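Local coordinates for protein pyridine synthase TbtD (Thermobispora bispora, PDB 5WA4) that probably builds the central pyridine ring of the thiopeptide thiomuracin by a formal [4+2] aza-cycloaddition, engaging its substrate partly through the N-terminal leader peptide, at residues E196-R201 against Q334-C339; D214-N219 against A343-D348. All blocks are in the same frame, centred on the assembly; numbering follows the deposited sequence.

Interaction 1: E196-R201 against Q334-C339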
loop_
_atom_site.group_PDB
_atom_site.type_symbol
_atom_site.label_atom_id
_atom_site.label_comp_id
_atom_site.label_asym_id
_atom_site.label_seq_id
_atom_site.Cartn_x
_atom_site.Cartn_y
_atom_site.Cartn_z
ATOM N N GLU E 196 -8.011 20.293 -7.899
ATOM C CA GLU E 196 -8.386 19.139 -7.095
ATOM C C GLU E 196 -7.189 18.483 -6.379
ATOM O O GLU E 196 -7.340 17.934 -5.288
ATOM C CB GLU E 196 -9.102 18.119 -7.974
ATOM C CG GLU E 196 -10.459 18.596 -8.415
ATOM C CD GLU E 196 -11.409 18.744 -7.243
ATOM O OE1 GLU E 196 -11.219 18.008 -6.242
ATOM O OE2 GLU E 196 -12.339 19.598 -7.314
ATOM N N ALA E 197 -6.007 18.564 -6.985
ATOM C CA ALA E 197 -4.804 18.011 -6.388
ATOM C C ALA E 197 -4.482 18.734 -5.079
ATOM O O ALA E 197 -4.169 18.114 -4.066
ATOM C CB ALA E 197 -3.655 18.113 -7.361
ATOM N N TYR E 198 -4.580 20.058 -5.129
ATOM C CA TYR E 198 -4.498 20.929 -3.960
ATOM C C TYR E 198 -5.583 20.655 -2.941
ATOM O O TYR E 198 -5.300 20.572 -1.761
ATOM C CB TYR E 198 -4.589 22.400 -4.382
ATOM C CG TYR E 198 -4.555 23.423 -3.266
ATOM C CD1 TYR E 198 -3.404 23.626 -2.515
ATOM C CD2 TYR E 198 -5.650 24.227 -3.003
ATOM C CE1 TYR E 198 -3.347 24.572 -1.524
ATOM C CE2 TYR E 198 -5.615 25.203 -1.993
ATOM C CZ TYR E 198 -4.454 25.374 -1.258
ATOM O OH TYR E 198 -4.393 26.343 -0.264
ATOM N N LEU E 199 -6.832 20.538 -3.379
ATOM C CA LEU E 199 -7.909 20.412 -2.404
ATOM C C LEU E 199 -7.764 19.097 -1.622
ATOM O O LEU E 199 -7.887 19.075 -0.405
ATOM C CB LEU E 199 -9.267 20.527 -3.086
ATOM C CG LEU E 199 -9.616 21.927 -3.613
ATOM C CD1 LEU E 199 -10.800 21.853 -4.541
ATOM C CD2 LEU E 199 -9.939 22.842 -2.502
ATOM N N ALA E 200 -7.437 18.016 -2.312
ATOM C CA ALA E 200 -7.188 16.733 -1.656
ATOM C C ALA E 200 -6.054 16.778 -0.609
ATOM O O ALA E 200 -6.032 15.979 0.326
ATOM C CB ALA E 200 -6.881 15.692 -2.695
ATOM N N ARG E 201 -5.111 17.701 -0.772
ATOM C CA ARG E 201 -4.032 17.883 0.197
ATOM C C ARG E 201 -4.501 18.556 1.508
ATOM O O ARG E 201 -3.868 18.390 2.560
ATOM C CB ARG E 201 -2.894 18.710 -0.430
ATOM C CG ARG E 201 -2.072 17.987 -1.520
ATOM C CD ARG E 201 -1.008 18.895 -2.188
ATOM N NE ARG E 201 0.017 19.372 -1.254
ATOM C CZ ARG E 201 1.143 18.727 -0.934
ATOM N NH1 ARG E 201 1.438 17.555 -1.488
ATOM N NH2 ARG E 201 1.993 19.274 -0.067
ATOM N N GLN E 334 -3.767 31.141 -4.608
ATOM C CA GLN E 334 -4.460 31.947 -5.603
ATOM C C GLN E 334 -4.487 31.185 -6.933
ATOM O O GLN E 334 -5.519 31.161 -7.614
ATOM C CB GLN E 334 -3.801 33.319 -5.760
ATOM C CG GLN E 334 -3.989 34.285 -4.587
ATOM C CD GLN E 334 -3.279 35.617 -4.810
ATOM O OE1 GLN E 334 -2.051 35.688 -4.889
ATOM N NE2 GLN E 334 -4.064 36.682 -4.945
ATOM N N ARG E 335 -3.370 30.541 -7.288
ATOM C CA ARG E 335 -3.300 29.762 -8.528
ATOM C C ARG E 335 -4.354 28.663 -8.560
ATOM O O ARG E 335 -5.124 28.570 -9.535
ATOM C CB ARG E 335 -1.921 29.147 -8.726
ATOM C CG ARG E 335 -1.696 28.625 -10.175
ATOM C CD ARG E 335 -0.679 27.478 -10.221
ATOM N NE ARG E 335 0.428 27.798 -9.333
ATOM C CZ ARG E 335 0.980 26.936 -8.492
ATOM N NH1 ARG E 335 0.534 25.690 -8.437
ATOM N NH2 ARG E 335 1.981 27.322 -7.706
ATOM N N PHE E 336 -4.421 27.851 -7.497
ATOM C CA PHE E 336 -5.439 26.803 -7.449
ATOM C C PHE E 336 -6.861 27.357 -7.523
ATOM O O PHE E 336 -7.726 26.766 -8.168
ATOM C CB PHE E 336 -5.253 25.940 -6.215
ATOM C CG PHE E 336 -3.947 25.206 -6.221
ATOM C CD1 PHE E 336 -3.630 24.346 -7.275
ATOM C CD2 PHE E 336 -3.018 25.392 -5.224
ATOM C CE1 PHE E 336 -2.409 23.673 -7.320
ATOM C CE2 PHE E 336 -1.788 24.719 -5.259
ATOM C CZ PHE E 336 -1.484 23.862 -6.306
ATOM N N LEU E 337 -7.100 28.517 -6.920
ATOM C CA LEU E 337 -8.426 29.117 -6.977
ATOM C C LEU E 337 -8.765 29.547 -8.388
ATOM O O LEU E 337 -9.861 29.257 -8.892
ATOM C CB LEU E 337 -8.515 30.316 -6.040
ATOM C CG LEU E 337 -9.734 31.221 -6.185
ATOM C CD1 LEU E 337 -10.974 30.458 -5.758
ATOM C CD2 LEU E 337 -9.529 32.508 -5.390
ATOM N N VAL E 338 -7.834 30.245 -9.030
ATOM C CA VAL E 338 -8.003 30.607 -10.444
ATOM C C VAL E 338 -8.259 29.388 -11.381
ATOM O O VAL E 338 -9.178 29.429 -12.206
ATOM C CB VAL E 338 -6.795 31.403 -10.931
ATOM C CG1 VAL E 338 -6.736 31.423 -12.432
ATOM C CG2 VAL E 338 -6.868 32.816 -10.370
ATOM N N CYS E 339 -7.496 28.296 -11.234
ATOM C CA CYS E 339 -7.765 27.095 -12.041
ATOM C C CYS E 339 -9.135 26.551 -11.715
ATOM O O CYS E 339 -9.851 26.083 -12.594
ATOM C CB CYS E 339 -6.739 25.976 -11.821
ATOM S SG CYS E 339 -5.008 26.360 -12.181
#
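Tyr198 and Phe336 carry the whole contact, their aromatic rings nearly parallel but displaced across the gap between two helices. The planes lie only 11° from parallel, but the rings are slid so far, with centroids 4.4 Å apart, that they overlap little. The slide brings a CH-pi contact instead: Tyr198 CB sits over the centre of the Phe336 face, 3.4 Å from the ring centroid and close to the ring normal. Both CA-CB bonds point at the opposite helix, and with Tyr198 CG anti to the backbone N (chi1 178°) the tyrosine ring runs on past the phenylalanine, leaving CB above its centre. Flat rings suit this place because they fill a thin gap between backbones whose nearest CA atoms, those of Tyr198 and Phe336, are 6.9 Å apart.

No hydrogen bond joins the two segments. Tyrosine suits the place because its ring packs while its hydroxyl is hydrogen-bonded to His333, just before 334-339, and to Arg202. The His194 ring meets Phe336 as well. The contact thus links helix 184-201 near its C-terminal end to the first turns of helix 332-352, while Trp212 of helix 205-218 packs against Tyr198, Leu199 and Leu337.

Interaction 2: D214-N219 against A343-D348; sequences DHYARN and ADAAAD
Tyr216 reaches across to helix 343-348 and ends in a hydrogen bond from its OH to Asp348 OD2, 2.7 Å long. Having CG anti to the backbone N (chi1 172°) carries the ring onto the other helix. The acceptor lies in the plane of the ring, at its edge, and offers the anti lone pair, turned away from OD1, which forms a salt bridge with Arg220 of the third subunit. Asp344, one turn earlier, meets the ring differently: its CB stands over the centre of one face, 3.6 Å from the centroid. Its CG lies anti to the carbonyl carbon (chi1 -86°), which swings the carboxylate past the ring, more steeply inclined to it than that of Asp348, and OD1 salt-bridges Arg192. The small Ala345 lets the phenol come close, Tyr216 CE1 4.1 Å from Ala345 CB.

Asn219 ND2 donates to His215 O at 2.8 Å, and Arg218 NH2 to His215 ND1 at 3.0 Å; both bonds hold these side chains back against His215. Segments 214-218 and 343-348 cross at -52°, their axes coming within 10.7 Å, and helix 220-235 flanks them through Thr224, against Tyr216 and Asp348, and Leu227, against Ala345.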
loop_
_atom_site.group_PDB
_atom_site.type_symbol
_atom_site.label_atom_id
_atom_site.label_comp_id
_atom_site.label_asym_id
_atom_site.label_seq_id
_atom_site.Cartn_x
_atom_site.Cartn_y
_atom_site.Cartn_z
ATOM N N ASP E 214 -19.401 28.039 -4.704
ATOM C CA ASP E 214 -20.371 29.084 -4.345
ATOM C C ASP E 214 -19.941 30.445 -4.889
ATOM O O ASP E 214 -20.719 31.135 -5.537
ATOM C CB ASP E 214 -20.553 29.188 -2.823
ATOM C CG ASP E 214 -21.393 28.053 -2.246
ATOM O OD1 ASP E 214 -21.649 27.068 -2.968
ATOM O OD2 ASP E 214 -21.775 28.131 -1.059
ATOM N N HIS E 215 -18.705 30.837 -4.605
ATOM C CA HIS E 215 -18.157 32.084 -5.121
ATOM C C HIS E 215 -18.244 32.144 -6.636
ATOM O O HIS E 215 -18.365 33.217 -7.222
ATOM C CB HIS E 215 -16.703 32.258 -4.703
ATOM C CG HIS E 215 -16.026 33.409 -5.376
ATOM N ND1 HIS E 215 -16.293 34.721 -5.048
ATOM C CD2 HIS E 215 -15.130 33.448 -6.389
ATOM C CE1 HIS E 215 -15.567 35.518 -5.812
ATOM N NE2 HIS E 215 -14.855 34.772 -6.636
ATOM N N TYR E 216 -18.172 30.991 -7.284
ATOM C CA TYR E 216 -18.332 30.984 -8.720
ATOM C C TYR E 216 -19.765 31.365 -9.100
ATOM O O TYR E 216 -19.982 32.315 -9.856
ATOM C CB TYR E 216 -17.972 29.622 -9.317
ATOM C CG TYR E 216 -18.321 29.559 -10.780
ATOM C CD1 TYR E 216 -17.580 30.265 -11.726
ATOM C CD2 TYR E 216 -19.424 28.838 -11.209
ATOM C CE1 TYR E 216 -17.912 30.221 -13.068
ATOM C CE2 TYR E 216 -19.767 28.790 -12.526
ATOM C CZ TYR E 216 -19.014 29.480 -13.457
ATOM O OH TYR E 216 -19.391 29.412 -14.774
ATOM N N ALA E 217 -20.741 30.629 -8.569
ATOM C CA ALA E 217 -22.128 30.780 -9.006
ATOM C C ALA E 217 -22.706 32.172 -8.713
ATOM O O ALA E 217 -23.595 32.627 -9.433
ATOM C CB ALA E 217 -22.991 29.703 -8.378
ATOM N N ARG E 218 -22.198 32.852 -7.682
ATOM C CA ARG E 218 -22.611 34.238 -7.397
ATOM C C ARG E 218 -22.182 35.152 -8.520
ATOM O O ARG E 218 -22.770 36.212 -8.741
ATOM C CB ARG E 218 -22.029 34.768 -6.079
ATOM C CG ARG E 218 -22.661 34.163 -4.857
ATOM C CD ARG E 218 -21.977 34.526 -3.546
ATOM N NE ARG E 218 -20.537 34.719 -3.659
ATOM C CZ ARG E 218 -19.678 34.474 -2.674
ATOM N NH1 ARG E 218 -20.115 33.964 -1.529
ATOM N NH2 ARG E 218 -18.380 34.693 -2.846
ATOM N N ASN E 219 -21.154 34.724 -9.235
ATOM C CA ASN E 219 -20.598 35.520 -10.302
ATOM C C ASN E 219 -20.606 34.836 -11.659
ATOM O O ASN E 219 -19.874 35.251 -12.555
ATOM C CB ASN E 219 -19.191 35.910 -9.917
ATOM C CG ASN E 219 -19.159 36.646 -8.617
ATOM O OD1 ASN E 219 -19.473 37.829 -8.569
ATOM N ND2 ASN E 219 -18.807 35.952 -7.544
ATOM N N ALA E 343 -12.174 26.105 -14.522
ATOM C CA ALA E 343 -12.841 24.844 -14.846
ATOM C C ALA E 343 -14.364 24.916 -14.626
ATOM O O ALA E 343 -15.134 24.333 -15.392
ATOM C CB ALA E 343 -12.227 23.683 -14.051
ATOM N N ASP E 344 -14.799 25.623 -13.594
ATOM C CA ASP E 344 -16.237 25.886 -13.421
ATOM C C ASP E 344 -16.799 26.642 -14.640
ATOM O O ASP E 344 -17.815 26.251 -15.190
ATOM C CB ASP E 344 -16.527 26.686 -12.124
ATOM C CG ASP E 344 -16.674 25.797 -10.884
ATOM O OD1 ASP E 344 -16.845 24.564 -11.022
ATOM O OD2 ASP E 344 -16.630 26.343 -9.757
ATOM N N ALA E 345 -16.128 27.718 -15.046
ATOM C CA ALA E 345 -16.539 28.508 -16.200
ATOM C C ALA E 345 -16.591 27.671 -17.485
ATOM O O ALA E 345 -17.591 27.696 -18.211
ATOM C CB ALA E 345 -15.614 29.672 -16.380
ATOM N N ALA E 346 -15.517 26.927 -17.758
ATOM C CA ALA E 346 -15.470 26.055 -18.926
ATOM C C ALA E 346 -16.606 25.054 -18.913
ATOM O O ALA E 346 -17.244 24.838 -19.923
ATOM C CB ALA E 346 -14.147 25.334 -19.000
ATOM N N ALA E 347 -16.865 24.448 -17.767
ATOM C CA ALA E 347 -17.907 23.431 -17.676
ATOM C C ALA E 347 -19.263 24.017 -18.071
ATOM O O ALA E 347 -20.107 23.332 -18.675
ATOM C CB ALA E 347 -17.964 22.844 -16.264
ATOM N N ASP E 348 -19.467 25.290 -17.750
ATOM C CA ASP E 348 -20.730 25.921 -18.091
ATOM C C ASP E 348 -20.813 26.157 -19.583
ATOM O O ASP E 348 -21.718 25.651 -20.243
ATOM C CB ASP E 348 -20.903 27.230 -17.331
ATOM C CG ASP E 348 -21.786 27.066 -16.114
ATOM O OD1 ASP E 348 -22.741 26.255 -16.197
ATOM O OD2 ASP E 348 -21.505 27.715 -15.074
#

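Overall arrangement
Interactions 1 and 2 both use helix 332-352, the first near its start and the second toward its C-terminal end, with centres about 15 Å apart. Their other partners lie on helices 184-201 and 205-218, which follow each other in the chain, so one long helix is fastened successively to two consecutive ones. The character changes along it, from a slid aromatic pair with a CH-pi contact near the surface to a buried, partly polar junction at the interface with the third subunit. The bound peptide touches the segments of both, though through residues beside the contacts: Leu337 packs on one of its apolar side chains, and His215 and Arg218 make weak hydrogen bonds to its backbone, consistent with a part in leader recognition.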